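Local coordinates for conserved hypothetical protein (Pyrococcus furiosus, PDB 1Y81), which binds coenzyme A in a Rossmann-like CoA-binding domain, its wider function being undetermined, at residues A[36-39]-A[43-46]; A[110-113]-A[118-121]. All blocks are in the same frame, centred on the assembly; numbering follows the deposited sequence.

Interaction 1: A[36-39]-A[43-46]; sequences DLLS and EVLP
Leu37 and Leu38 of helix 29-39 meet Val44 of strand 43-47 where a beta-alpha-beta unit of the Rossmann-like fold closes. Strand 16-20 leads into the helix, and the chain then turns back through three residues into one of the two outermost strands of the parallel sheet.

No polar bond crosses between the two segments. Backbone pairing of Glu43 and Leu45 with Ile17 holds strand 43-47 in the sheet, and Asp36 forms a salt bridge with Lys40, just beyond the helix.

The contact across the segments is wholly apolar. Val44 directs its side chain at the helix, with CG1 anti to the backbone N (chi1 -166°); this puts CG2 beside that N, and CG2 is the methyl that meets both leucines. It lies 3.6 Å from Leu37 CB, the base of that side chain. The Leu37 side chain also touches Ile17 of the neighbouring strand 16-20. A branched valine suits the strand here, since one compact methyl can serve two successive helix residues. Leu38 starts out beside the strand instead and reaches back with one methyl, its CD2 approaching Val44 CG2 at 4.0 Å.

Interaction 2: A[110-113]-A[118-121]; sequences RFLE and EYSF
Leu112 and Tyr119 are the facing residues of this contact, their CA atoms 7.4 Å apart, where helix 106-115 lies against strand 118-120. With strand 96-99 these elements form a beta-alpha-beta unit of the Rossmann-like fold, and strand 118-120 ends the parallel sheet on this side. Glu118 and Ser120 pair through their backbones with Leu97, and alternation along the strand leaves Tyr119 facing the helix.

Leu112 makes the apolar half. Its CD1 methyl comes to 3.5 Å from Tyr119 CB, at the root of the ring, and its CB is 3.9 Å from Tyr119 CD2. Leucine suits this buried position, its apolar side chain touching Leu97 and Phe99 of the neighbouring strand 96-99 as well as Tyr119.

The tyrosine ring, set between its own backbone N and carbonyl carbon (chi1 70°), extends past Leu112 to Glu113. Bent at chi2, the glutamate folds its carboxylate back to the ring edge, the two planes 89° apart. Phe121 lends a face to the same tyrosine, whose CE1 stands 3.9 Å above the centre of the phenylalanine ring.

Tyr119 OH donates to Glu113 OE2 at 2.8 Å, arriving on the anti side and 34° out of the carboxylate plane. Tyrosine thus combines an apolar root with a polar tip, and the bond, which ties the exposed glutamate to the strand, would probably help stabilise its negative charge.

Overall arrangement
Interactions 1 and 2 close two separate beta-alpha-beta units of one Rossmann-like domain: each sets a helix against the strand that follows it, and those strands, 43-47 and 118-120, are the two outer strands of the same parallel sheet. Their centres lie 23 Å apart on opposite sides of the chain's centre, with nearest atoms about 13 Å apart, so they are linked through the sheet and do not touch. Interaction 1 is the more buried and uses aliphatic groups alone. Interaction 2 runs from a buried leucine to an exposed glutamate, and adds a hydrogen bond at its solvent-facing margin.

Interaction 1: A[36-39]-A[43-46]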
loop_
_atom_site.group_PDB
_atom_site.type_symbol
_atom_site.label_atom_id
_atom_site.label_comp_id
_atom_site.label_asym_id
_atom_site.label_seq_id
_atom_site.Cartn_x
_atom_site.Cartn_y
_atom_site.Cartn_z
ATOM N N ASP A 36 -8.725 7.363 -7.670
ATOM C CA ASP A 36 -8.211 8.723 -7.468
ATOM C C ASP A 36 -6.775 8.886 -7.979
ATOM O O ASP A 36 -6.476 9.835 -8.736
ATOM C CB ASP A 36 -8.271 9.129 -5.999
ATOM C CG ASP A 36 -7.764 10.547 -5.778
ATOM O OD1 ASP A 36 -8.485 11.489 -6.157
ATOM O OD2 ASP A 36 -6.650 10.706 -5.258
ATOM N N LEU A 37 -5.885 7.974 -7.565
ATOM C CA LEU A 37 -4.461 8.067 -7.922
ATOM C C LEU A 37 -4.222 7.892 -9.422
ATOM O O LEU A 37 -3.385 8.604 -9.996
ATOM C CB LEU A 37 -3.626 7.083 -7.111
ATOM C CG LEU A 37 -3.564 7.364 -5.598
ATOM C CD1 LEU A 37 -2.717 6.303 -4.901
ATOM C CD2 LEU A 37 -3.058 8.791 -5.277
ATOM N N LEU A 38 -4.973 6.975 -10.050
ATOM C CA LEU A 38 -4.933 6.799 -11.515
ATOM C C LEU A 38 -5.380 8.054 -12.260
ATOM O O LEU A 38 -4.782 8.425 -13.280
ATOM C CB LEU A 38 -5.806 5.612 -11.961
ATOM C CG LEU A 38 -5.356 4.214 -11.574
ATOM C CD1 LEU A 38 -6.463 3.234 -11.902
ATOM C CD2 LEU A 38 -4.020 3.830 -12.259
ATOM N N SER A 39 -6.429 8.704 -11.740
ATOM C CA SER A 39 -6.975 9.937 -12.320
ATOM C C SER A 39 -5.949 11.068 -12.280
ATOM O O SER A 39 -6.001 11.989 -13.103
ATOM C CB SER A 39 -8.263 10.364 -11.593
ATOM O OG SER A 39 -7.974 11.064 -10.384
ATOM N N GLU A 43 1.143 5.787 -11.691
ATOM C CA GLU A 43 1.154 4.348 -11.960
ATOM C C GLU A 43 0.813 3.630 -10.635
ATOM O O GLU A 43 1.503 3.802 -9.617
ATOM C CB GLU A 43 2.532 3.925 -12.489
ATOM C CG GLU A 43 2.740 2.435 -12.691
ATOM C CD GLU A 43 4.052 2.108 -13.434
ATOM O OE1 GLU A 43 4.287 0.913 -13.727
ATOM O OE2 GLU A 43 4.836 3.045 -13.725
ATOM N N VAL A 44 -0.254 2.845 -10.648
ATOM C CA VAL A 44 -0.712 2.202 -9.416
ATOM C C VAL A 44 -0.830 0.690 -9.572
ATOM O O VAL A 44 -1.473 0.190 -10.505
ATOM C CB VAL A 44 -2.030 2.816 -8.859
ATOM C CG1 VAL A 44 -2.249 2.353 -7.419
ATOM C CG2 VAL A 44 -1.998 4.358 -8.904
ATOM N N LEU A 45 -0.173 -0.022 -8.668
ATOM C CA LEU A 45 -0.104 -1.462 -8.717
ATOM C C LEU A 45 -0.927 -1.999 -7.555
ATOM O O LEU A 45 -0.463 -1.977 -6.422
ATOM C CB LEU A 45 1.348 -1.955 -8.626
ATOM C CG LEU A 45 2.166 -1.869 -9.940
ATOM C CD1 LEU A 45 2.392 -0.431 -10.381
ATOM C CD2 LEU A 45 3.498 -2.551 -9.761
ATOM N N PRO A 46 -2.141 -2.492 -7.847
ATOM C CA PRO A 46 -2.954 -3.054 -6.776
ATOM C C PRO A 46 -2.360 -4.332 -6.168
ATOM O O PRO A 46 -1.749 -5.164 -6.871
ATOM C CB PRO A 46 -4.304 -3.376 -7.456
ATOM C CG PRO A 46 -4.128 -3.158 -8.874
ATOM C CD PRO A 46 -2.803 -2.551 -9.157
#

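Interaction 2: A[110-113]-A[118-121]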
loop_
_atom_site.group_PDB
_atom_site.type_symbol
_atom_site.label_atom_id
_atom_site.label_comp_id
_atom_site.label_asym_id
_atom_site.label_seq_id
_atom_site.Cartn_x
_atom_site.Cartn_y
_atom_site.Cartn_z
ATOM N N ARG A 110 6.933 0.228 15.992
ATOM C CA ARG A 110 8.074 -0.455 16.629
ATOM C C ARG A 110 8.925 -1.226 15.614
ATOM O O ARG A 110 10.157 -1.095 15.589
ATOM C CB ARG A 110 7.580 -1.426 17.697
ATOM C CD ARG A 110 6.813 -0.951 20.515
ATOM N NE ARG A 110 5.784 -1.989 20.415
ATOM C CZ ARG A 110 4.529 -1.852 20.843
ATOM N NH1 ARG A 110 4.125 -0.715 21.402
ATOM N NH2 ARG A 110 3.674 -2.859 20.709
ATOM N N PHE A 111 8.261 -2.019 14.772
ATOM C CA PHE A 111 8.955 -2.802 13.753
ATOM C C PHE A 111 9.655 -1.910 12.709
ATOM O O PHE A 111 10.800 -2.176 12.320
ATOM C CB PHE A 111 7.995 -3.780 13.071
ATOM C CG PHE A 111 8.521 -4.325 11.774
ATOM C CD1 PHE A 111 9.491 -5.330 11.769
ATOM C CD2 PHE A 111 8.071 -3.813 10.554
ATOM C CE1 PHE A 111 9.995 -5.825 10.569
ATOM C CE2 PHE A 111 8.570 -4.297 9.354
ATOM C CZ PHE A 111 9.536 -5.307 9.359
ATOM N N LEU A 112 8.956 -0.868 12.258
ATOM C CA LEU A 112 9.479 0.061 11.246
ATOM C C LEU A 112 10.651 0.926 11.731
ATOM O O LEU A 112 11.591 1.172 10.974
ATOM C CB LEU A 112 8.368 0.952 10.699
ATOM C CG LEU A 112 7.264 0.272 9.885
ATOM C CD1 LEU A 112 6.283 1.318 9.393
ATOM C CD2 LEU A 112 7.840 -0.547 8.720
ATOM N N GLU A 113 10.577 1.394 12.978
ATOM C CA GLU A 113 11.680 2.162 13.573
ATOM C C GLU A 113 12.930 1.285 13.705
ATOM O O GLU A 113 14.045 1.748 13.432
ATOM C CB GLU A 113 11.275 2.785 14.922
ATOM C CG GLU A 113 10.270 3.981 14.827
ATOM C CD GLU A 113 10.866 5.295 14.238
ATOM O OE1 GLU A 113 12.051 5.318 13.842
ATOM O OE2 GLU A 113 10.132 6.314 14.182
ATOM N N GLU A 118 11.523 4.481 5.980
ATOM C CA GLU A 118 10.656 5.660 6.031
ATOM C C GLU A 118 9.217 5.190 6.079
ATOM O O GLU A 118 8.860 4.226 5.409
ATOM C CB GLU A 118 10.830 6.539 4.797
ATOM C CG GLU A 118 12.194 7.158 4.597
ATOM C CD GLU A 118 12.252 8.002 3.330
ATOM O OE1 GLU A 118 11.555 9.038 3.271
ATOM O OE2 GLU A 118 12.991 7.626 2.390
ATOM N N TYR A 119 8.396 5.866 6.879
ATOM C CA TYR A 119 6.972 5.544 6.951
ATOM C C TYR A 119 6.146 6.778 7.237
ATOM O O TYR A 119 6.672 7.800 7.695
ATOM C CB TYR A 119 6.706 4.471 8.015
ATOM C CG TYR A 119 6.903 4.947 9.445
ATOM C CD1 TYR A 119 5.860 5.574 10.145
ATOM C CD2 TYR A 119 8.132 4.783 10.093
ATOM C CE1 TYR A 119 6.040 6.022 11.466
ATOM C CE2 TYR A 119 8.323 5.223 11.408
ATOM C CZ TYR A 119 7.275 5.842 12.086
ATOM O OH TYR A 119 7.458 6.281 13.382
ATOM N N SER A 120 4.842 6.671 6.981
ATOM C CA SER A 120 3.906 7.745 7.251
ATOM C C SER A 120 2.708 7.177 8.010
ATOM O O SER A 120 2.123 6.150 7.598
ATOM C CB SER A 120 3.475 8.425 5.947
ATOM O OG SER A 120 2.574 9.499 6.183
ATOM N N PHE A 121 2.385 7.814 9.143
ATOM C CA PHE A 121 1.136 7.564 9.886
ATOM C C PHE A 121 0.299 8.836 9.834
ATOM O O PHE A 121 0.851 9.941 9.752
ATOM C CB PHE A 121 1.406 7.255 11.372
ATOM C CG PHE A 121 1.879 5.842 11.667
ATOM C CD1 PHE A 121 2.285 4.955 10.647
ATOM C CD2 PHE A 121 1.946 5.405 12.999
ATOM C CE1 PHE A 121 2.729 3.646 10.960
ATOM C CE2 PHE A 121 2.384 4.112 13.318
ATOM C CZ PHE A 121 2.776 3.227 12.286
#